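Chitinase A (Cycas revoluta, PDB 4MNK) binds chitin oligosaccharides and, as a plant class V member of glycosyl hydrolase family 18, probably hydrolyses chitin. Local coordinates at residues Ala34-Asn39 and Val45-Gly50; Ser102-Ala107 and His113-Asp118; Ile238-Arg243 and Ala336-Ile341; Leu269-Ile274 and Asp305-Val310. All blocks are in the same frame, centred on the assembly; numbering follows the deposited sequence.

Contact 1 of 4, residues Ala34-Asn39 and Val45-Gly50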
loop_
_atom_site.group_PDB
_atom_site.type_symbol
_atom_site.label_atom_id
_atom_site.label_comp_id
_atom_site.label_asym_id
_atom_site.label_seq_id
_atom_site.Cartn_x
_atom_site.Cartn_y
_atom_site.Cartn_z
ATOM N N ALA A 34 7.002 4.989 5.699
ATOM C CA ALA A 34 5.674 5.612 5.728
ATOM C C ALA A 34 5.444 6.275 7.092
ATOM O O ALA A 34 5.479 5.582 8.103
ATOM C CB ALA A 34 4.601 4.556 5.461
ATOM N N PHE A 35 5.214 7.591 7.171
ATOM C CA PHE A 35 5.079 8.531 6.060
ATOM C C PHE A 35 5.751 9.852 6.425
ATOM O O PHE A 35 5.798 10.240 7.600
ATOM C CB PHE A 35 3.602 8.867 5.806
ATOM C CG PHE A 35 2.763 7.707 5.354
ATOM C CD1 PHE A 35 2.725 7.341 4.013
ATOM C CD2 PHE A 35 1.970 7.011 6.264
ATOM C CE1 PHE A 35 1.938 6.273 3.586
ATOM C CE2 PHE A 35 1.172 5.948 5.848
ATOM C CZ PHE A 35 1.158 5.575 4.508
ATOM N N ALA A 36 6.236 10.563 5.413
ATOM C CA ALA A 36 6.536 11.980 5.564
ATOM C C ALA A 36 5.211 12.741 5.521
ATOM O O ALA A 36 4.243 12.284 4.898
ATOM C CB ALA A 36 7.457 12.445 4.460
ATOM N N GLU A 37 5.174 13.896 6.181
ATOM C CA GLU A 37 3.962 14.711 6.258
ATOM C C GLU A 37 4.026 15.902 5.303
ATOM O O GLU A 37 5.112 16.377 4.957
ATOM C CB GLU A 37 3.716 15.178 7.697
ATOM C CG GLU A 37 4.749 16.154 8.223
ATOM C CD GLU A 37 4.551 16.484 9.691
ATOM O OE1 GLU A 37 4.802 17.643 10.077
ATOM O OE2 GLU A 37 4.142 15.585 10.457
ATOM N N LEU A 38 2.855 16.371 4.876
ATOM C CA LEU A 38 2.758 17.483 3.928
ATOM C C LEU A 38 3.134 18.823 4.547
ATOM O O LEU A 38 3.654 19.698 3.857
ATOM C CB LEU A 38 1.356 17.547 3.313
ATOM C CG LEU A 38 1.092 16.599 2.136
ATOM C CD1 LEU A 38 0.951 15.146 2.582
ATOM C CD2 LEU A 38 -0.141 17.031 1.361
ATOM N N ASN A 39 2.876 18.970 5.847
ATOM C CA ASN A 39 3.248 20.175 6.596
ATOM C C ASN A 39 2.623 21.454 6.020
ATOM O O ASN A 39 3.323 22.414 5.680
ATOM C CB ASN A 39 4.781 20.284 6.710
ATOM C CG ASN A 39 5.237 21.412 7.628
ATOM O OD1 ASN A 39 4.524 21.817 8.549
ATOM N ND2 ASN A 39 6.437 21.921 7.377
ATOM N N VAL A 45 7.726 19.736 2.956
ATOM C CA VAL A 45 7.557 18.329 3.312
ATOM C C VAL A 45 8.670 17.875 4.257
ATOM O O VAL A 45 9.828 18.257 4.094
ATOM C CB VAL A 45 7.490 17.447 2.040
ATOM C CG1 VAL A 45 7.393 15.965 2.382
ATOM C CG2 VAL A 45 6.304 17.856 1.191
ATOM N N ARG A 46 8.299 17.074 5.252
ATOM C CA ARG A 46 9.223 16.657 6.306
ATOM C C ARG A 46 8.739 15.362 6.956
ATOM O O ARG A 46 7.558 15.034 6.888
ATOM C CB ARG A 46 9.315 17.755 7.373
ATOM C CG ARG A 46 7.998 18.021 8.088
ATOM C CD ARG A 46 8.104 19.139 9.097
ATOM N NE ARG A 46 6.901 19.211 9.920
ATOM C CZ ARG A 46 6.665 20.149 10.833
ATOM N NH1 ARG A 46 5.540 20.116 11.532
ATOM N NH2 ARG A 46 7.550 21.114 11.049
ATOM N N VAL A 47 9.639 14.630 7.606
ATOM C CA VAL A 47 9.172 13.575 8.501
ATOM C C VAL A 47 8.661 14.252 9.773
ATOM O O VAL A 47 9.113 15.358 10.099
ATOM C CB VAL A 47 10.240 12.495 8.816
ATOM C CG1 VAL A 47 10.571 11.700 7.567
ATOM C CG2 VAL A 47 11.493 13.108 9.422
ATOM N N PRO A 48 7.694 13.626 10.468
ATOM C CA PRO A 48 7.220 14.210 11.719
ATOM C C PRO A 48 8.399 14.621 12.608
ATOM O O PRO A 48 9.278 13.796 12.875
ATOM C CB PRO A 48 6.428 13.066 12.349
ATOM C CG PRO A 48 5.886 12.312 11.177
ATOM C CD PRO A 48 6.936 12.410 10.106
ATOM N N PRO A 49 8.456 15.905 13.025
ATOM C CA PRO A 49 9.540 16.339 13.906
ATOM C C PRO A 49 9.702 15.409 15.105
ATOM O O PRO A 49 8.713 14.977 15.702
ATOM C CB PRO A 49 9.093 17.737 14.334
ATOM C CG PRO A 49 8.357 18.239 13.147
ATOM C CD PRO A 49 7.607 17.041 12.615
ATOM N N GLY A 50 10.949 15.086 15.422
ATOM C CA GLY A 50 11.258 14.102 16.451
ATOM C C GLY A 50 11.642 12.739 15.899
ATOM O O GLY A 50 12.224 11.927 16.614
#
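F35 meets 45-50 through its carbonyl: F35 O lies 3.5 Å from P48 CD, while its ring, after a cis peptide bond, leads off to the bound sugar. At A36 the strand is still pairing with S74 and G76 of strand 70-77, and A36 CB packs on V45 CG1 at 4.1 Å, beside L106 of helix 93-110. E37 carries the contact. Its backbone makes a single antiparallel, hydrogen-bonded bridge with R46: E37 N gives to R46 O at 2.7 Å, and R46 N returns a longer bond to E37 O. The E37 side chain occupies two conformers; in one, CG sits between the backbone N and the carbonyl carbon (chi1 67°), and the extended chain brings one oxygen against the arginine side-on. There E37 OE1 lies in the guanidinium plane and takes R46 NE at 2.6 Å and R46 NH1 at 3.0 Å, but the carboxylate is turned 45° to that plane. E37 OE2 instead lies beside P48 CA, 3.6 Å away. L38 turns its side chain away, onto N85 and F86 of helix 80-90. N39 lays its amide flat on the guanidinium, planes 8° apart, with N39 OD1 3.5 Å from R46 CZ; N39 ND2 is bound to the carbonyl of E44. P49 CG lies over the opposite face. Two backbone bonds thus join the strand end to its returning loop, one carboxylate oxygen shared by two guanidinium nitrogens adds a salt bridge in that conformer, and the stacked amide and proline should limit rotation of the arginine.

Contact 2 of 4, residues Ser102-Ala107 and His113-Asp118. With NAG (2-acetamido-2-deoxy-beta-D-glucopyranose), chain B.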
loop_
_atom_site.group_PDB
_atom_site.type_symbol
_atom_site.label_atom_id
_atom_site.label_comp_id
_atom_site.label_asym_id
_atom_site.label_seq_id
_atom_site.Cartn_x
_atom_site.Cartn_y
_atom_site.Cartn_z
ATOM N N SER A 102 10.856 20.718 -1.765
ATOM C CA SER A 102 11.121 20.138 -0.449
ATOM C C SER A 102 11.078 18.607 -0.431
ATOM O O SER A 102 11.814 17.984 0.331
ATOM C CB SER A 102 10.196 20.722 0.622
ATOM O OG SER A 102 8.843 20.389 0.373
ATOM N N SER A 103 10.228 18.008 -1.263
ATOM C CA SER A 103 10.128 16.547 -1.319
ATOM C C SER A 103 11.386 15.920 -1.916
ATOM O O SER A 103 11.887 14.917 -1.404
ATOM C CB SER A 103 8.882 16.100 -2.088
ATOM O OG SER A 103 8.928 16.525 -3.437
ATOM N N ILE A 104 11.899 16.522 -2.987
ATOM C CA ILE A 104 13.141 16.068 -3.606
ATOM C C ILE A 104 14.304 16.227 -2.622
ATOM O O ILE A 104 15.105 15.307 -2.446
ATOM C CB ILE A 104 13.402 16.806 -4.937
ATOM C CG1 ILE A 104 12.377 16.361 -5.986
ATOM C CG2 ILE A 104 14.829 16.565 -5.428
ATOM C CD1 ILE A 104 12.279 17.275 -7.180
ATOM N N ALA A 105 14.360 17.378 -1.952
ATOM C CA ALA A 105 15.389 17.644 -0.946
ATOM C C ALA A 105 15.325 16.646 0.210
ATOM O O ALA A 105 16.358 16.203 0.706
ATOM C CB ALA A 105 15.280 19.074 -0.427
ATOM N N LEU A 106 14.111 16.294 0.624
ATOM C CA LEU A 106 13.899 15.340 1.709
ATOM C C LEU A 106 14.449 13.952 1.378
ATOM O O LEU A 106 15.147 13.341 2.197
ATOM C CB LEU A 106 12.411 15.250 2.052
ATOM C CG LEU A 106 12.043 14.488 3.324
ATOM C CD1 LEU A 106 12.355 15.318 4.551
ATOM C CD2 LEU A 106 10.573 14.136 3.295
ATOM N N ALA A 107 14.140 13.459 0.179
ATOM C CA ALA A 107 14.619 12.146 -0.240
ATOM C C ALA A 107 16.147 12.106 -0.236
ATOM O O ALA A 107 16.747 11.167 0.286
ATOM C CB ALA A 107 14.066 11.780 -1.609
ATOM N N HIS A 113 16.065 6.524 -2.266
ATOM C CA HIS A 113 16.245 6.425 -3.716
ATOM C C HIS A 113 15.021 6.886 -4.493
ATOM O O HIS A 113 15.033 6.910 -5.723
ATOM C CB HIS A 113 16.593 4.992 -4.123
ATOM C CG HIS A 113 17.744 4.412 -3.367
ATOM N ND1 HIS A 113 19.051 4.531 -3.784
ATOM C CD2 HIS A 113 17.778 3.702 -2.215
ATOM C CE1 HIS A 113 19.843 3.923 -2.919
ATOM N NE2 HIS A 113 19.094 3.414 -1.955
ATOM N N GLY A 114 13.959 7.250 -3.786
ATOM C CA GLY A 114 12.742 7.664 -4.455
ATOM C C GLY A 114 11.694 8.246 -3.540
ATOM O O GLY A 114 11.847 8.254 -2.314
ATOM N N LEU A 115 10.630 8.730 -4.176
ATOM C CA LEU A 115 9.491 9.354 -3.529
ATOM C C LEU A 115 8.226 8.618 -3.910
ATOM O O LEU A 115 8.090 8.127 -5.034
ATOM C CB LEU A 115 9.352 10.806 -3.994
ATOM C CG LEU A 115 10.408 11.803 -3.524
ATOM C CD1 LEU A 115 10.312 13.101 -4.313
ATOM C CD2 LEU A 115 10.277 12.061 -2.028
ATOM N N ASP A 116 7.293 8.564 -2.968
ATOM C CA ASP A 116 5.979 8.003 -3.208
ATOM C C ASP A 116 4.931 8.981 -2.705
ATOM O O ASP A 116 5.134 9.641 -1.683
ATOM C CB ASP A 116 5.841 6.660 -2.492
ATOM C CG ASP A 116 4.460 6.047 -2.646
ATOM O OD1 ASP A 116 4.152 5.519 -3.735
ATOM O OD2 ASP A 116 3.685 6.082 -1.668
ATOM N N LEU A 117 3.820 9.075 -3.429
ATOM C CA LEU A 117 2.683 9.878 -2.994
ATOM C C LEU A 117 1.529 8.965 -2.615
ATOM O O LEU A 117 1.105 8.135 -3.421
ATOM C CB LEU A 117 2.246 10.841 -4.101
ATOM C CG LEU A 117 3.328 11.738 -4.708
ATOM C CD1 LEU A 117 2.746 12.571 -5.835
ATOM C CD2 LEU A 117 3.964 12.632 -3.654
ATOM N N ASP A 118 1.040 9.106 -1.387
ATOM C CA ASP A 118 -0.130 8.361 -0.941
ATOM C C ASP A 118 -1.274 9.335 -0.676
ATOM O O ASP A 118 -1.382 9.915 0.407
ATOM C CB ASP A 118 0.198 7.513 0.296
ATOM C CG ASP A 118 -0.936 6.573 0.685
ATOM O OD1 ASP A 118 -0.771 5.818 1.666
ATOM O OD2 ASP A 118 -1.995 6.584 0.019
HETATM C C1 NAG B . -4.389 2.063 2.981
HETATM C C2 NAG B . -3.219 2.969 3.392
HETATM C C3 NAG B . -2.632 2.552 4.742
HETATM C C4 NAG B . -3.694 2.215 5.791
HETATM C C5 NAG B . -4.765 1.299 5.186
HETATM C C6 NAG B . -5.882 0.936 6.166
HETATM C C7 NAG B . -1.531 1.946 1.866
HETATM C C8 NAG B . -0.456 2.237 0.860
HETATM N N2 NAG B . -2.154 3.010 2.391
HETATM O O1 NAG B . -5.043 2.613 1.860
HETATM O O3 NAG B . -1.772 3.567 5.219
HETATM O O4 NAG B . -3.058 1.568 6.872
HETATM O O5 NAG B . -5.317 1.926 4.044
HETATM O O6 NAG B . -6.569 2.094 6.587
HETATM O O7 NAG B . -1.789 0.775 2.155
#
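L115 points from strand 114-119 into helix 93-110 and spreads its two methyls over the turn S103-A107. With CG opposite the carbonyl carbon (chi1 -70°), L115 CD2 comes to lie 3.3 Å from S103 O and 3.8 Å from A107 CB; L115 CD1 reaches toward S103 and I104, 4.2 Å from I104 CG1. S103 O already accepts from A107 N within the helix, so the methyl rests against a carbonyl whose polar need is met. In one of its two conformers, S103 OG bonds back to the carbonyl of F99. I104 itself points away from the strand and packs on A141 of helix 125-149. Strand and helix axes approach to 8.4 Å at 131°. Farther along the strand, D118 has CG anti to its backbone N (chi1 -172°), and D118 OD1 accepts the acetamido N2 of NAG (chain B) at 3.2 Å, a nearly straight bond. D116 OD1 is bonded to T157 and D116 OD2 to S74. L115 faces helix 93-110 and L117 packs on helix 125-149, while D116 and D118 line the barrel interior: the helix-to-strand half of a beta-alpha-beta crossover in a TIM barrel, where D116, D118 and E120 form the DxDxE signature of family 18, at the sugar-binding end.

Contact 3 of 4, residues Ile238-Arg243 and Ala336-Ile341. With NAG (2-acetamido-2-deoxy-beta-D-glucopyranose), chain C.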
loop_
_atom_site.group_PDB
_atom_site.type_symbol
_atom_site.label_atom_id
_atom_site.label_comp_id
_atom_site.label_asym_id
_atom_site.label_seq_id
_atom_site.Cartn_x
_atom_site.Cartn_y
_atom_site.Cartn_z
ATOM N N ILE A 238 -0.836 -6.545 -1.384
ATOM C CA ILE A 238 -1.306 -7.660 -0.571
ATOM C C ILE A 238 -1.238 -7.208 0.889
ATOM O O ILE A 238 -0.185 -6.745 1.344
ATOM C CB ILE A 238 -0.434 -8.931 -0.772
ATOM C CG1 ILE A 238 -0.380 -9.330 -2.255
ATOM C CG2 ILE A 238 -0.944 -10.086 0.103
ATOM C CD1 ILE A 238 0.625 -10.423 -2.591
ATOM N N PRO A 239 -2.356 -7.323 1.628
ATOM C CA PRO A 239 -2.346 -6.880 3.020
ATOM C C PRO A 239 -1.690 -7.889 3.962
ATOM O O PRO A 239 -1.831 -9.104 3.777
ATOM C CB PRO A 239 -3.833 -6.750 3.345
ATOM C CG PRO A 239 -4.483 -7.783 2.499
ATOM C CD PRO A 239 -3.674 -7.858 1.230
ATOM N N LEU A 240 -0.972 -7.374 4.957
ATOM C CA LEU A 240 -0.425 -8.204 6.030
ATOM C C LEU A 240 -1.278 -8.090 7.294
ATOM O O LEU A 240 -0.832 -8.395 8.403
ATOM C CB LEU A 240 1.042 -7.855 6.299
ATOM C CG LEU A 240 2.008 -8.265 5.186
ATOM C CD1 LEU A 240 3.413 -7.780 5.498
ATOM C CD2 LEU A 240 1.991 -9.773 4.959
ATOM N N PHE A 241 -2.518 -7.652 7.098
ATOM C CA PHE A 241 -3.515 -7.577 8.145
ATOM C C PHE A 241 -4.813 -8.156 7.604
ATOM O O PHE A 241 -5.002 -8.251 6.387
ATOM C CB PHE A 241 -3.733 -6.120 8.576
ATOM C CG PHE A 241 -4.363 -5.259 7.511
ATOM C CD1 PHE A 241 -3.580 -4.643 6.540
ATOM C CD2 PHE A 241 -5.745 -5.079 7.467
ATOM C CE1 PHE A 241 -4.160 -3.857 5.546
ATOM C CE2 PHE A 241 -6.331 -4.293 6.474
ATOM C CZ PHE A 241 -5.536 -3.683 5.514
ATOM N N GLY A 242 -5.698 -8.536 8.516
ATOM C CA GLY A 242 -7.031 -8.992 8.161
ATOM C C GLY A 242 -8.084 -8.051 8.701
ATOM O O GLY A 242 -7.802 -7.226 9.574
ATOM N N ARG A 243 -9.294 -8.168 8.164
ATOM C CA ARG A 243 -10.446 -7.433 8.669
ATOM C C ARG A 243 -11.295 -8.364 9.521
ATOM O O ARG A 243 -11.561 -9.507 9.132
ATOM C CB ARG A 243 -11.268 -6.846 7.520
ATOM C CG ARG A 243 -10.590 -5.697 6.786
ATOM C CD ARG A 243 -10.730 -4.399 7.555
ATOM N NE ARG A 243 -9.897 -3.341 6.997
ATOM C CZ ARG A 243 -9.568 -2.229 7.646
ATOM N NH1 ARG A 243 -10.000 -2.023 8.885
ATOM N NH2 ARG A 243 -8.802 -1.324 7.057
ATOM N N ALA A 336 8.015 -12.607 9.037
ATOM C CA ALA A 336 8.095 -12.505 7.571
ATOM C C ALA A 336 7.681 -13.789 6.836
ATOM O O ALA A 336 8.303 -14.189 5.848
ATOM C CB ALA A 336 9.489 -12.036 7.129
ATOM N N ILE A 337 6.612 -14.415 7.325
ATOM C CA ILE A 337 6.088 -15.644 6.737
ATOM C C ILE A 337 5.586 -15.401 5.313
ATOM O O ILE A 337 5.952 -16.119 4.379
ATOM C CB ILE A 337 4.949 -16.239 7.614
ATOM C CG1 ILE A 337 5.434 -16.497 9.052
ATOM C CG2 ILE A 337 4.334 -17.490 6.966
ATOM C CD1 ILE A 337 6.642 -17.427 9.188
ATOM N N LEU A 338 4.763 -14.372 5.149
ATOM C CA LEU A 338 4.162 -14.100 3.851
ATOM C C LEU A 338 5.137 -13.467 2.848
ATOM O O LEU A 338 5.130 -13.847 1.679
ATOM C CB LEU A 338 2.853 -13.317 3.997
ATOM C CG LEU A 338 1.797 -14.011 4.869
ATOM C CD1 LEU A 338 0.547 -13.165 4.958
ATOM C CD2 LEU A 338 1.461 -15.411 4.356
ATOM N N PRO A 339 6.000 -12.528 3.297
ATOM C CA PRO A 339 7.036 -12.085 2.359
ATOM C C PRO A 339 7.959 -13.208 1.861
ATOM O O PRO A 339 8.412 -13.158 0.719
ATOM C CB PRO A 339 7.805 -11.032 3.166
ATOM C CG PRO A 339 6.771 -10.470 4.082
ATOM C CD PRO A 339 5.968 -11.672 4.498
ATOM N N LYS A 340 8.219 -14.217 2.692
ATOM C CA LYS A 340 9.034 -15.357 2.268
ATOM C C LYS A 340 8.369 -16.182 1.163
ATOM O O LYS A 340 8.990 -16.463 0.138
ATOM C CB LYS A 340 9.425 -16.234 3.466
ATOM C CG LYS A 340 10.219 -17.502 3.124
ATOM C CD LYS A 340 11.538 -17.210 2.416
ATOM C CE LYS A 340 12.370 -18.477 2.266
ATOM N NZ LYS A 340 13.330 -18.396 1.128
ATOM N N ILE A 341 7.110 -16.553 1.385
ATOM C CA ILE A 341 6.325 -17.281 0.395
ATOM C C ILE A 341 6.246 -16.520 -0.926
ATOM O O ILE A 341 6.440 -17.099 -1.995
ATOM C CB ILE A 341 4.918 -17.567 0.928
ATOM C CG1 ILE A 341 4.989 -18.725 1.916
ATOM C CG2 ILE A 341 3.968 -17.892 -0.211
ATOM C CD1 ILE A 341 4.306 -18.443 3.196
HETATM C C1 NAG C . -3.142 2.356 8.074
HETATM C C2 NAG C . -3.024 1.426 9.276
HETATM C C3 NAG C . -3.130 2.217 10.577
HETATM C C4 NAG C . -2.201 3.437 10.596
HETATM C C5 NAG C . -2.211 4.202 9.263
HETATM C C6 NAG C . -1.061 5.205 9.183
HETATM C C7 NAG C . -3.756 -0.881 8.950
HETATM C C8 NAG C . -4.917 -1.830 8.948
HETATM N N2 NAG C . -4.041 0.390 9.234
HETATM O O3 NAG C . -2.819 1.361 11.655
HETATM O O4 NAG C . -2.614 4.315 11.626
HETATM O O5 NAG C . -2.123 3.334 8.144
HETATM O O6 NAG C . 0.177 4.529 9.120
HETATM O O7 NAG C . -2.623 -1.291 8.699
#
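L240 and L338 run past one another in opposite directions, the methyl CD2 of L240 lying against both the CB and the CD1 of L338. L240 CD2 is the atom that does the touching: it stands 3.7 Å from L338 CD1 and 3.8 Å from L338 CB, with P339 CD more loosely behind at 4.4 Å. Both leucines place CG opposite the carbonyl carbon (chi1 -70° and -57°), which sends L338 towards L240, at the break in strand 234-247, and lets the end of L240 swing in to it. F327 touches L240 and P339, and F271 and V310 touch L338, so the pair is surrounded by apolar groups. The helix start is set by D333, whose carboxylate takes the amides of I337 and L338. Next to L240 in the chain, F241 serves the ligand instead: the acetamido methyl C8 of NAG (chain C) sits 3.6 Å above the plane of its ring, over the centre, which fits a CH-pi contact. The same methyl lies obliquely near the guanidinium of R243, which is salt-bridged to D193; W328 and Q332 bond to the sugar. The contact of helix 337-346 with this break is therefore apolar, held by van der Waals packing, whereas the neighbouring F241 offers the acetamido methyl an aromatic face with R243 beside it.

Contact 4 of 4, residues Leu269-Ile274 and Asp305-Val310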
loop_
_atom_site.group_PDB
_atom_site.type_symbol
_atom_site.label_atom_id
_atom_site.label_comp_id
_atom_site.label_asym_id
_atom_site.label_seq_id
_atom_site.Cartn_x
_atom_site.Cartn_y
_atom_site.Cartn_z
ATOM N N LEU A 269 -6.647 -6.778 12.305
ATOM C CA LEU A 269 -5.749 -7.632 13.068
ATOM C C LEU A 269 -4.538 -7.985 12.214
ATOM O O LEU A 269 -4.692 -8.426 11.078
ATOM C CB LEU A 269 -6.486 -8.903 13.483
ATOM C CG LEU A 269 -5.962 -9.641 14.711
ATOM C CD1 LEU A 269 -5.944 -8.717 15.919
ATOM C CD2 LEU A 269 -6.802 -10.878 14.989
ATOM N N SER A 270 -3.337 -7.790 12.758
ATOM C CA SER A 270 -2.103 -8.098 12.028
ATOM C C SER A 270 -2.016 -9.596 11.756
ATOM O O SER A 270 -2.569 -10.402 12.516
ATOM C CB SER A 270 -0.880 -7.650 12.823
ATOM O OG SER A 270 -0.649 -8.517 13.919
ATOM N N PHE A 271 -1.321 -9.974 10.685
ATOM C CA PHE A 271 -1.105 -11.388 10.392
ATOM C C PHE A 271 -0.508 -12.127 11.589
ATOM O O PHE A 271 -0.939 -13.232 11.913
ATOM C CB PHE A 271 -0.223 -11.568 9.157
ATOM C CG PHE A 271 -0.003 -13.004 8.778
ATOM C CD1 PHE A 271 1.218 -13.622 9.020
ATOM C CD2 PHE A 271 -1.024 -13.745 8.191
ATOM C CE1 PHE A 271 1.420 -14.954 8.673
ATOM C CE2 PHE A 271 -0.831 -15.080 7.842
ATOM C CZ PHE A 271 0.395 -15.681 8.082
ATOM N N SER A 272 0.472 -11.512 12.249
ATOM C CA SER A 272 1.094 -12.115 13.427
ATOM C C SER A 272 0.076 -12.369 14.544
ATOM O O SER A 272 0.102 -13.424 15.184
ATOM C CB SER A 272 2.263 -11.262 13.923
ATOM O OG SER A 272 3.298 -11.242 12.956
ATOM N N GLU A 273 -0.834 -11.424 14.757
ATOM C CA GLU A 273 -1.896 -11.615 15.741
ATOM C C GLU A 273 -2.903 -12.680 15.297
ATOM O O GLU A 273 -3.458 -13.392 16.131
ATOM C CB GLU A 273 -2.592 -10.297 16.088
ATOM C CG GLU A 273 -1.736 -9.317 16.908
ATOM C CD GLU A 273 -1.331 -9.841 18.290
ATOM O OE1 GLU A 273 -1.956 -10.798 18.801
ATOM O OE2 GLU A 273 -0.379 -9.279 18.875
ATOM N N ILE A 274 -3.120 -12.797 13.989
ATOM C CA ILE A 274 -3.968 -13.858 13.440
ATOM C C ILE A 274 -3.339 -15.233 13.677
ATOM O O ILE A 274 -4.042 -16.191 14.005
ATOM C CB ILE A 274 -4.283 -13.622 11.942
ATOM C CG1 ILE A 274 -5.137 -12.359 11.787
ATOM C CG2 ILE A 274 -4.993 -14.833 11.330
ATOM C CD1 ILE A 274 -5.224 -11.820 10.372
ATOM N N ASP A 305 -5.078 -12.838 4.258
ATOM C CA ASP A 305 -4.290 -13.645 3.341
ATOM C C ASP A 305 -3.343 -14.550 4.109
ATOM O O ASP A 305 -2.693 -14.119 5.064
ATOM C CB ASP A 305 -3.515 -12.761 2.364
ATOM C CG ASP A 305 -4.368 -12.316 1.196
ATOM O OD1 ASP A 305 -4.766 -13.186 0.390
ATOM O OD2 ASP A 305 -4.645 -11.103 1.085
ATOM N N ASN A 306 -3.281 -15.811 3.696
ATOM C CA ASN A 306 -2.365 -16.762 4.313
ATOM C C ASN A 306 -1.318 -17.262 3.325
ATOM O O ASN A 306 -1.197 -16.739 2.214
ATOM C CB ASN A 306 -3.119 -17.912 5.005
ATOM C CG ASN A 306 -3.766 -18.890 4.029
ATOM O OD1 ASN A 306 -3.692 -18.738 2.808
ATOM N ND2 ASN A 306 -4.410 -19.909 4.581
ATOM N N GLN A 307 -0.561 -18.273 3.733
ATOM C CA GLN A 307 0.527 -18.797 2.925
ATOM C C GLN A 307 0.052 -19.227 1.531
ATOM O O GLN A 307 0.687 -18.919 0.518
ATOM C CB GLN A 307 1.203 -19.956 3.668
ATOM C CG GLN A 307 1.896 -19.554 4.991
ATOM C CD GLN A 307 1.029 -19.695 6.250
ATOM O OE1 GLN A 307 -0.152 -19.327 6.277
ATOM N NE2 GLN A 307 1.638 -20.206 7.316
ATOM N N GLN A 308 -1.087 -19.912 1.484
ATOM C CA GLN A 308 -1.654 -20.378 0.223
ATOM C C GLN A 308 -2.175 -19.236 -0.652
ATOM O O GLN A 308 -1.866 -19.176 -1.843
ATOM C CB GLN A 308 -2.760 -21.405 0.469
ATOM C CG GLN A 308 -3.288 -22.043 -0.802
ATOM C CD GLN A 308 -4.251 -23.181 -0.542
ATOM O OE1 GLN A 308 -4.651 -23.434 0.596
ATOM N NE2 GLN A 308 -4.626 -23.879 -1.604
ATOM N N SER A 309 -2.959 -18.331 -0.071
ATOM C CA SER A 309 -3.533 -17.253 -0.874
ATOM C C SER A 309 -2.468 -16.282 -1.387
ATOM O O SER A 309 -2.585 -15.782 -2.502
ATOM C CB SER A 309 -4.665 -16.526 -0.141
ATOM O OG SER A 309 -4.186 -15.770 0.953
ATOM N N VAL A 310 -1.422 -16.039 -0.595
ATOM C CA VAL A 310 -0.327 -15.174 -1.042
ATOM C C VAL A 310 0.409 -15.796 -2.233
ATOM O O VAL A 310 0.674 -15.118 -3.226
ATOM C CB VAL A 310 0.644 -14.808 0.111
ATOM C CG1 VAL A 310 1.920 -14.160 -0.424
ATOM C CG2 VAL A 310 -0.039 -13.871 1.093
#
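The F271 ring has the side-chain oxygen of Q307 at its edge, near the ring plane, with F271 CZ 4.1 Å from Q307 OE1. Ring and amide stand almost perpendicular, 85° apart, and the side chains cross at about a right angle; a bend at chi2 of Q307 turns the amide to the ring. D305 O, 3.5 Å from F271 CE2, and N306 CA approach the same ring obliquely. F271 also packs on I337 and L338 of helix 337-346. With CG anti to the backbone N (chi1 -178°), F271 reaches straight across to this turn. D305 O, buried by the contact, has no hydrogen-bond partner in the model, which probably carries some energetic cost. The rest of the turn is well bonded. S309 N gives to N306 OD1 at 3.0 Å, and N306 N gives to S309 OG at 2.9 Å; S309 OG donates a hydrogen bond to D305 OD1 at 2.7 Å, on the anti lone pair, while K313 pairs with the other oxygen. Across from it, S270 OG caps E273 N at 3.0 Å. N306 and S309 make a classic capping box opening helix 307-319, a helix of the TIM barrel, and the contact packs helix 271-279, in the alpha+beta insertion of class V chitinases, against its start.

In the fold
The four contacts form two groups. Contacts 1 and 2, centres 11 Å apart, touch: V45 N is 2.9 Å from S102 OG, a probable hydrogen bond, and L106 packs on A36 and V45. Contacts 3 and 4, centres 5 Å apart, are joined by probable backbone bonds, G242 N to L269 O and L240 O to F271 N, each 2.8 Å. Contact 2 lies across the chain's centre from contacts 3 and 4, with centres 26 and 30 Å away. One bound glycan lies between the groups: F35 of contact 1 and D118 of contact 2, with F35 CE1 and D118 OD1 3.4 Å apart, share its pocket with F241 and R243 of contact 3. Contact 4 adds no residue to that pocket.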